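Local coordinates for putative secreted protein (Streptomyces coelicolor A3, PDB 2QF9) that is of unknown function but is probably secreted and belongs to the DUF305 family, a member of the ferritin-like clan, at residues 59-63 / 64-68; 136-140 / 141-145. All blocks are in the same frame, centred on the assembly; numbering follows the deposited sequence. Where two conformers were deposited one is given.

Contact 1: residues 59-63 / 64-68; sequences GWLDL and WALPK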
ATOM      1  N   GLY A  59       6.895   8.870  -3.564  1.00 10.68           N
ATOM      2  CA  GLY A  59       7.017   9.198  -4.983  1.00 10.25           C
ATOM      3  C   GLY A  59       7.373  10.664  -5.209  1.00 11.01           C
ATOM      4  O   GLY A  59       8.166  10.998  -6.109  1.00 10.98           O
ATOM      5  N   TRP A  60       6.821  11.542  -4.371  1.00  9.83           N
ATOM      6  CA  TRP A  60       7.163  12.974  -4.459  1.00 10.91           C
ATOM      7  C   TRP A  60       8.620  13.192  -4.088  1.00 11.35           C
ATOM      8  O   TRP A  60       9.364  13.871  -4.807  1.00 11.45           O
ATOM      9  CB  TRP A  60       6.210  13.851  -3.627  1.00 10.86           C
ATOM     10  CG  TRP A  60       4.772  13.808  -4.110  1.00 11.73           C
ATOM     11  CD1 TRP A  60       4.334  13.515  -5.381  1.00 10.51           C
ATOM     12  CD2 TRP A  60       3.598  14.057  -3.331  1.00 11.42           C
ATOM     13  NE1 TRP A  60       2.949  13.573  -5.438  1.00 10.28           N
ATOM     14  CE2 TRP A  60       2.477  13.900  -4.194  1.00 11.68           C
ATOM     15  CE3 TRP A  60       3.382  14.408  -1.989  1.00 11.49           C
ATOM     16  CZ2 TRP A  60       1.156  14.078  -3.754  1.00 11.64           C
ATOM     17  CZ3 TRP A  60       2.053  14.579  -1.548  1.00 11.52           C
ATOM     18  CH2 TRP A  60       0.963  14.413  -2.433  1.00 11.07           C
ATOM     19  N   LEU A  61       9.040  12.594  -2.980  1.00 11.37           N
ATOM     20  CA  LEU A  61      10.428  12.732  -2.534  1.00 12.22           C
ATOM     21  C   LEU A  61      11.380  12.240  -3.634  1.00 12.60           C
ATOM     22  O   LEU A  61      12.393  12.877  -3.921  1.00 13.70           O
ATOM     23  CB  LEU A  61      10.646  11.987  -1.213  1.00 11.75           C
ATOM     24  CG  LEU A  61       9.991  12.618   0.025  1.00 12.89           C
ATOM     25  CD1 LEU A  61      10.036  11.646   1.197  1.00 12.55           C
ATOM     26  CD2 LEU A  61      10.686  13.945   0.414  1.00 12.28           C
ATOM     27  N   ASP A  62      11.021  11.124  -4.271  0.70 12.50           N
ATOM     28  CA  ASP A  62      11.825  10.569  -5.344  0.70 13.09           C
ATOM     29  C   ASP A  62      11.897  11.523  -6.532  0.70 13.29           C
ATOM     30  O   ASP A  62      12.996  11.842  -6.999  0.70 13.54           O
ATOM     31  CB  ASP A  62      11.282   9.203  -5.756  0.70 12.96           C
ATOM     32  CG  ASP A  62      11.707   8.100  -4.804  0.70 14.81           C
ATOM     33  OD1 ASP A  62      12.562   8.357  -3.909  0.70 17.31           O
ATOM     34  OD2 ASP A  62      11.188   6.969  -4.948  0.70 15.20           O
ATOM     35  N   LEU A  63      10.734  11.994  -6.988  1.00 13.34           N
ATOM     36  CA  LEU A  63      10.642  12.926  -8.114  1.00 14.41           C
ATOM     37  C   LEU A  63      11.446  14.218  -7.832  1.00 14.45           C
ATOM     38  O   LEU A  63      12.097  14.785  -8.738  1.00 15.53           O
ATOM     39  CB  LEU A  63       9.179  13.266  -8.384  1.00 14.00           C
ATOM     40  CG  LEU A  63       8.812  14.097  -9.619  1.00 15.59           C
ATOM     41  CD1 LEU A  63       9.033  13.321 -10.896  1.00 17.87           C
ATOM     42  CD2 LEU A  63       7.361  14.513  -9.547  1.00 16.27           C
ATOM     43  N   TRP A  64      11.418  14.645  -6.570  1.00 13.05           N
ATOM     44  CA  TRP A  64      12.138  15.835  -6.125  1.00 14.17           C
ATOM     45  C   TRP A  64      13.630  15.591  -5.842  1.00 13.93           C
ATOM     46  O   TRP A  64      14.346  16.532  -5.477  1.00 14.40           O
ATOM     47  CB  TRP A  64      11.474  16.420  -4.881  1.00 14.40           C
ATOM     48  CG  TRP A  64      10.055  16.890  -5.088  1.00 14.54           C
ATOM     49  CD1 TRP A  64       9.498  17.358  -6.253  1.00 15.62           C
ATOM     50  CD2 TRP A  64       9.036  17.001  -4.088  1.00 15.68           C
ATOM     51  NE1 TRP A  64       8.192  17.713  -6.046  1.00 16.04           N
ATOM     52  CE2 TRP A  64       7.883  17.520  -4.723  1.00 14.62           C
ATOM     53  CE3 TRP A  64       8.980  16.697  -2.719  1.00 14.75           C
ATOM     54  CZ2 TRP A  64       6.674  17.739  -4.032  1.00 15.55           C
ATOM     55  CZ3 TRP A  64       7.775  16.920  -2.026  1.00 16.03           C
ATOM     56  CH2 TRP A  64       6.647  17.449  -2.686  1.00 14.18           C
ATOM     57  N   ALA A  65      14.095  14.356  -6.020  1.00 13.75           N
ATOM     58  CA  ALA A  65      15.480  13.954  -5.689  1.00 14.46           C
ATOM     59  C   ALA A  65      15.877  14.298  -4.242  1.00 15.32           C
ATOM     60  O   ALA A  65      16.965  14.843  -3.985  1.00 15.55           O
ATOM     61  CB  ALA A  65      16.478  14.559  -6.678  1.00 13.83           C
ATOM     62  N   LEU A  66      14.983  14.004  -3.302  1.00 15.92           N
ATOM     63  CA  LEU A  66      15.228  14.271  -1.881  1.00 17.49           C
ATOM     64  C   LEU A  66      15.311  12.939  -1.127  1.00 18.87           C
ATOM     65  O   LEU A  66      14.544  12.027  -1.411  1.00 18.65           O
ATOM     66  CB  LEU A  66      14.144  15.183  -1.307  1.00 17.37           C
ATOM     67  CG  LEU A  66      14.021  16.610  -1.858  1.00 18.32           C
ATOM     68  CD1 LEU A  66      12.853  17.357  -1.230  1.00 19.61           C
ATOM     69  CD2 LEU A  66      15.315  17.408  -1.664  1.00 20.74           C
ATOM     70  N   PRO A  67      16.287  12.799  -0.204  1.00 20.33           N
ATOM     71  CA  PRO A  67      16.392  11.563   0.576  1.00 21.38           C
ATOM     72  C   PRO A  67      15.095  11.231   1.327  1.00 22.20           C
ATOM     73  O   PRO A  67      14.404  12.128   1.797  1.00 21.02           O
ATOM     74  CB  PRO A  67      17.507  11.891   1.579  1.00 21.89           C
ATOM     75  CG  PRO A  67      18.352  12.893   0.867  1.00 21.83           C
ATOM     76  CD  PRO A  67      17.359  13.754   0.149  1.00 20.78           C
ATOM     77  N   LYS A  68      14.778   9.943   1.433  1.00 23.43           N
ATOM     78  CA  LYS A  68      13.594   9.527   2.169  1.00 25.84           C
ATOM     79  C   LYS A  68      13.845   9.555   3.681  1.00 25.70           C
ATOM     80  O   LYS A  68      12.905   9.579   4.471  1.00 25.79           O
ATOM     81  CB  LYS A  68      13.102   8.157   1.677  1.00 26.04           C
ATOM     82  CG  LYS A  68      12.385   8.226   0.322  1.00 27.90           C
ATOM     83  CD  LYS A  68      12.139   6.838  -0.278  1.00 28.83           C
ATOM     84  CE  LYS A  68      13.044   6.546  -1.480  1.00 31.67           C
ATOM     85  NZ  LYS A  68      12.355   5.680  -2.511  1.00 33.23           N
TER
HETATM   86  O   HOH W   1      14.302   9.920  -2.828  1.00 33.57           O
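A Schellman motif ends helix 37-63, and in it Leu66 N reaches back to Leu61 O at 2.9 Å in an almost straight bond (174°), while Ala65 N bonds Asp62 O from well above the carbonyl plane. Ala65 makes this reversal with a positive phi. One step earlier, Trp64 N closes the last ordinary helical turn on Trp60 O. That same oxygen lies over one face of the Trp64 indole, about 3.0 Å from the plane, nearer the ring's border than its middle. Trp64 CG is anti to the carbonyl carbon (chi1 -62°), which folds the indole back along the helix and against Trp60 CB. There Trp60 CB makes a CH-pi contact, 3.8 Å from the centroid of the Trp64 six-membered ring and 12° off its normal; the two indole planes are roughly parallel but displaced, with little overlap. An alanine in place of Trp64 would probably open a gap next to Trp60 CB and strip the cover from Trp60 O. Past the turn, Leu61 CD2 meets Leu66 CB at 4.1 Å, the two side chains crossing at about a right angle; both also pack on helix 8-31. The NE1 of Trp60 bonds Gly59 O of the second subunit, so the helix end also belongs to the dimer interface. Lys68, bent at chi3 and chi4, returns to Asp62: in the conformer described, Lys68 NZ lies 3.0 Å from Asp62 OD2 on the syn side in a salt bridge, with a weak bond to OD1. In that conformer one water donates to both Asp62 OD1 and Leu66 O, each at 2.6 Å.

Contact 2: residues 136-140 / 141-145; sequences ERCTV and GVEKR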
ATOM      1  N   GLU A 136      -0.862  24.156   7.450  1.00 19.45           N
ATOM      2  CA  GLU A 136      -0.273  25.462   7.778  1.00 21.74           C
ATOM      3  C   GLU A 136       1.013  25.791   7.012  1.00 21.05           C
ATOM      4  O   GLU A 136       1.177  26.926   6.549  1.00 21.55           O
ATOM      5  CB  GLU A 136      -0.009  25.551   9.279  1.00 21.76           C
ATOM      6  CG  GLU A 136       0.640  26.858   9.747  1.00 24.95           C
ATOM      7  CD  GLU A 136       0.965  26.828  11.224  1.00 25.33           C
ATOM      8  OE1 GLU A 136       0.157  26.261  11.996  1.00 30.19           O
ATOM      9  OE2 GLU A 136       2.026  27.372  11.614  1.00 31.92           O
ATOM     10  N   ARG A 137       1.920  24.816   6.872  1.00 19.26           N
ATOM     11  CA  ARG A 137       3.307  25.104   6.490  1.00 19.21           C
ATOM     12  C   ARG A 137       3.718  24.640   5.079  1.00 18.74           C
ATOM     13  O   ARG A 137       4.625  25.223   4.470  1.00 19.02           O
ATOM     14  CB  ARG A 137       4.280  24.496   7.504  1.00 19.04           C
ATOM     15  CG  ARG A 137       4.198  25.060   8.924  1.00 19.94           C
ATOM     16  CD  ARG A 137       5.150  24.310   9.833  1.00 23.46           C
ATOM     17  NE  ARG A 137       5.175  24.859  11.189  1.00 27.82           N
ATOM     18  CZ  ARG A 137       6.067  25.751  11.621  1.00 31.05           C
ATOM     19  NH1 ARG A 137       7.010  26.207  10.806  1.00 31.51           N
ATOM     20  NH2 ARG A 137       6.014  26.200  12.874  1.00 32.90           N
ATOM     21  N   CYS A 138       3.098  23.567   4.583  1.00 18.03           N
ATOM     22  CA  CYS A 138       3.398  23.074   3.236  1.00 17.27           C
ATOM     23  C   CYS A 138       3.092  24.118   2.161  1.00 17.56           C
ATOM     24  O   CYS A 138       2.186  24.963   2.322  1.00 16.80           O
ATOM     25  CB  CYS A 138       2.626  21.791   2.936  1.00 17.19           C
ATOM     26  SG  CYS A 138       3.245  20.363   3.897  1.00 18.14           S
ATOM     27  N   THR A 139       3.845  24.026   1.068  1.00 17.45           N
ATOM     28  CA  THR A 139       3.707  24.943  -0.070  1.00 18.26           C
ATOM     29  C   THR A 139       3.249  24.247  -1.368  1.00 17.67           C
ATOM     30  O   THR A 139       2.751  24.900  -2.292  1.00 18.48           O
ATOM     31  CB  THR A 139       5.028  25.732  -0.328  1.00 18.56           C
ATOM     32  OG1 THR A 139       6.026  24.853  -0.860  1.00 21.26           O
ATOM     33  CG2 THR A 139       5.560  26.363   0.950  1.00 19.31           C
ATOM     34  N   VAL A 140       3.430  22.928  -1.445  1.00 16.75           N
ATOM     35  CA  VAL A 140       3.032  22.159  -2.618  1.00 16.50           C
ATOM     36  C   VAL A 140       1.535  21.830  -2.558  1.00 16.43           C
ATOM     37  O   VAL A 140       1.057  21.195  -1.605  1.00 16.40           O
ATOM     38  CB  VAL A 140       3.875  20.852  -2.765  1.00 16.08           C
ATOM     39  CG1 VAL A 140       3.345  20.004  -3.898  1.00 16.70           C
ATOM     40  CG2 VAL A 140       5.353  21.173  -2.976  1.00 16.49           C
ATOM     41  N   GLY A 141       0.806  22.278  -3.574  1.00 15.90           N
ATOM     42  CA  GLY A 141      -0.652  22.230  -3.570  1.00 15.66           C
ATOM     43  C   GLY A 141      -1.212  20.838  -3.336  1.00 15.80           C
ATOM     44  O   GLY A 141      -2.079  20.654  -2.480  1.00 15.93           O
ATOM     45  N   VAL A 142      -0.710  19.848  -4.086  1.00 15.35           N
ATOM     46  CA  VAL A 142      -1.237  18.490  -3.975  1.00 15.76           C
ATOM     47  C   VAL A 142      -0.974  17.901  -2.573  1.00 15.00           C
ATOM     48  O   VAL A 142      -1.793  17.142  -2.052  1.00 14.29           O
ATOM     49  CB  VAL A 142      -0.704  17.570  -5.116  1.00 16.42           C
ATOM     50  CG1 VAL A 142       0.820  17.437  -5.072  1.00 17.12           C
ATOM     51  CG2 VAL A 142      -1.380  16.230  -5.097  1.00 18.71           C
ATOM     52  N   GLU A 143       0.158  18.274  -1.988  1.00 14.37           N
ATOM     53  CA  GLU A 143       0.538  17.833  -0.636  1.00 15.07           C
ATOM     54  C   GLU A 143      -0.315  18.486   0.454  1.00 15.54           C
ATOM     55  O   GLU A 143      -0.749  17.804   1.393  1.00 15.09           O
ATOM     56  CB  GLU A 143       2.020  18.084  -0.380  1.00 15.12           C
ATOM     57  CG  GLU A 143       2.523  17.369   0.864  1.00 16.27           C
ATOM     58  CD  GLU A 143       4.027  17.442   1.040  1.00 17.11           C
ATOM     59  OE1 GLU A 143       4.719  17.970   0.144  1.00 17.68           O
ATOM     60  OE2 GLU A 143       4.512  16.956   2.080  1.00 15.52           O
ATOM     61  N   LYS A 144      -0.540  19.799   0.332  1.00 15.54           N
ATOM     62  CA  LYS A 144      -1.462  20.527   1.221  1.00 16.68           C
ATOM     63  C   LYS A 144      -2.866  19.905   1.196  1.00 15.46           C
ATOM     64  O   LYS A 144      -3.477  19.675   2.248  1.00 15.65           O
ATOM     65  CB  LYS A 144      -1.539  22.008   0.826  1.00 16.56           C
ATOM     66  CG  LYS A 144      -0.305  22.808   1.202  1.00 18.46           C
ATOM     67  CD  LYS A 144      -0.420  24.258   0.731  1.00 19.68           C
ATOM     68  CE  LYS A 144      -1.259  25.123   1.675  1.00 25.67           C
ATOM     69  NZ  LYS A 144      -1.640  26.432   1.014  1.00 26.59           N
ATOM     70  N   ARG A 145      -3.370  19.622  -0.005  1.00 15.02           N
ATOM     71  CA  ARG A 145      -4.700  19.060  -0.161  1.00 15.24           C
ATOM     72  C   ARG A 145      -4.772  17.657   0.412  1.00 14.69           C
ATOM     73  O   ARG A 145      -5.784  17.285   1.015  1.00 14.62           O
ATOM     74  CB  ARG A 145      -5.135  19.070  -1.620  1.00 15.54           C
ATOM     75  CG  ARG A 145      -5.332  20.490  -2.150  1.00 17.56           C
ATOM     76  CD  ARG A 145      -6.110  20.529  -3.454  1.00 21.78           C
ATOM     77  NE  ARG A 145      -5.483  19.724  -4.498  1.00 26.09           N
ATOM     78  CZ  ARG A 145      -4.572  20.171  -5.364  1.00 27.11           C
ATOM     79  NH1 ARG A 145      -4.159  21.436  -5.329  1.00 28.06           N
ATOM     80  NH2 ARG A 145      -4.079  19.342  -6.275  1.00 29.60           N
TER
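With its CG anti to the carbonyl carbon (chi1 -74°) and a bend at chi3, Lys144 sends its methylenes back across the turn to Cys138, where CG lies 3.6 Å from Cys138 CB. The next carbon, CD, comes to 3.1 Å from Cys138 O, so the aliphatic part of the lysine runs beside that carbonyl. Glu143 takes another course: its CG is anti to the backbone N (chi1 -167°) and the chain is extended beyond it, which carries the carboxylate toward the sulfur. OE2 stands 4.1 Å from Cys138 SG, a van der Waals approach, and the sulfur itself is bonded to Cys134 in a disulfide. Closer to the backbone, Glu143 CB sits 3.5 Å from Val140 O and touches Val140 CB. The isopropyl groups of Val140 and Val142 run alongside each other in the same direction, their CG1 atoms 3.8 Å apart; both valines also pack on Leu63 of the second subunit. Val140 O then receives Lys144 N at 2.9 Å, with an N-H...O angle of 172°, which establishes the first turn of the new helix. The amide of the same residue, Val140 N, donates to Asp9, whose carboxylate also bonds Thr139 OG1 and thereby ties the turn to helix 8-31. Asp9 lies close to Glu143 as well, and these like charges might favour protonation of one of them. Helix 109-137 ends at Arg137, Cys138 being the first residue beyond it, and helix 141-167 starts from Val140 at its N-cap position: this is a short interhelical turn of an all-helical bundle, with a disulfide at the end of the incoming helix.

In the fold
Contacts 1 and 2 lie at the same end of the helical bundle, their centres 16 Å apart, and meet through the two tryptophans. Trp60 CZ2 packs against Val142 CG2 at 3.6 Å, and its CZ3 lies 3.7 Å from Glu143 CB. Beside it, Trp64 CH2 comes to 3.5 Å from Glu143 OE1, while Trp64 CZ2 reaches Val140 CG2 at 3.8 Å. The end of helix 37-63 is thus fitted against the start of helix 141-167, although contact 1 precedes contact 2 by some seventy residues. Helix 8-31 touches both, and so does the second subunit, whose Leu63 packs on Trp60 and Trp64 as well as on Val140 and Val142.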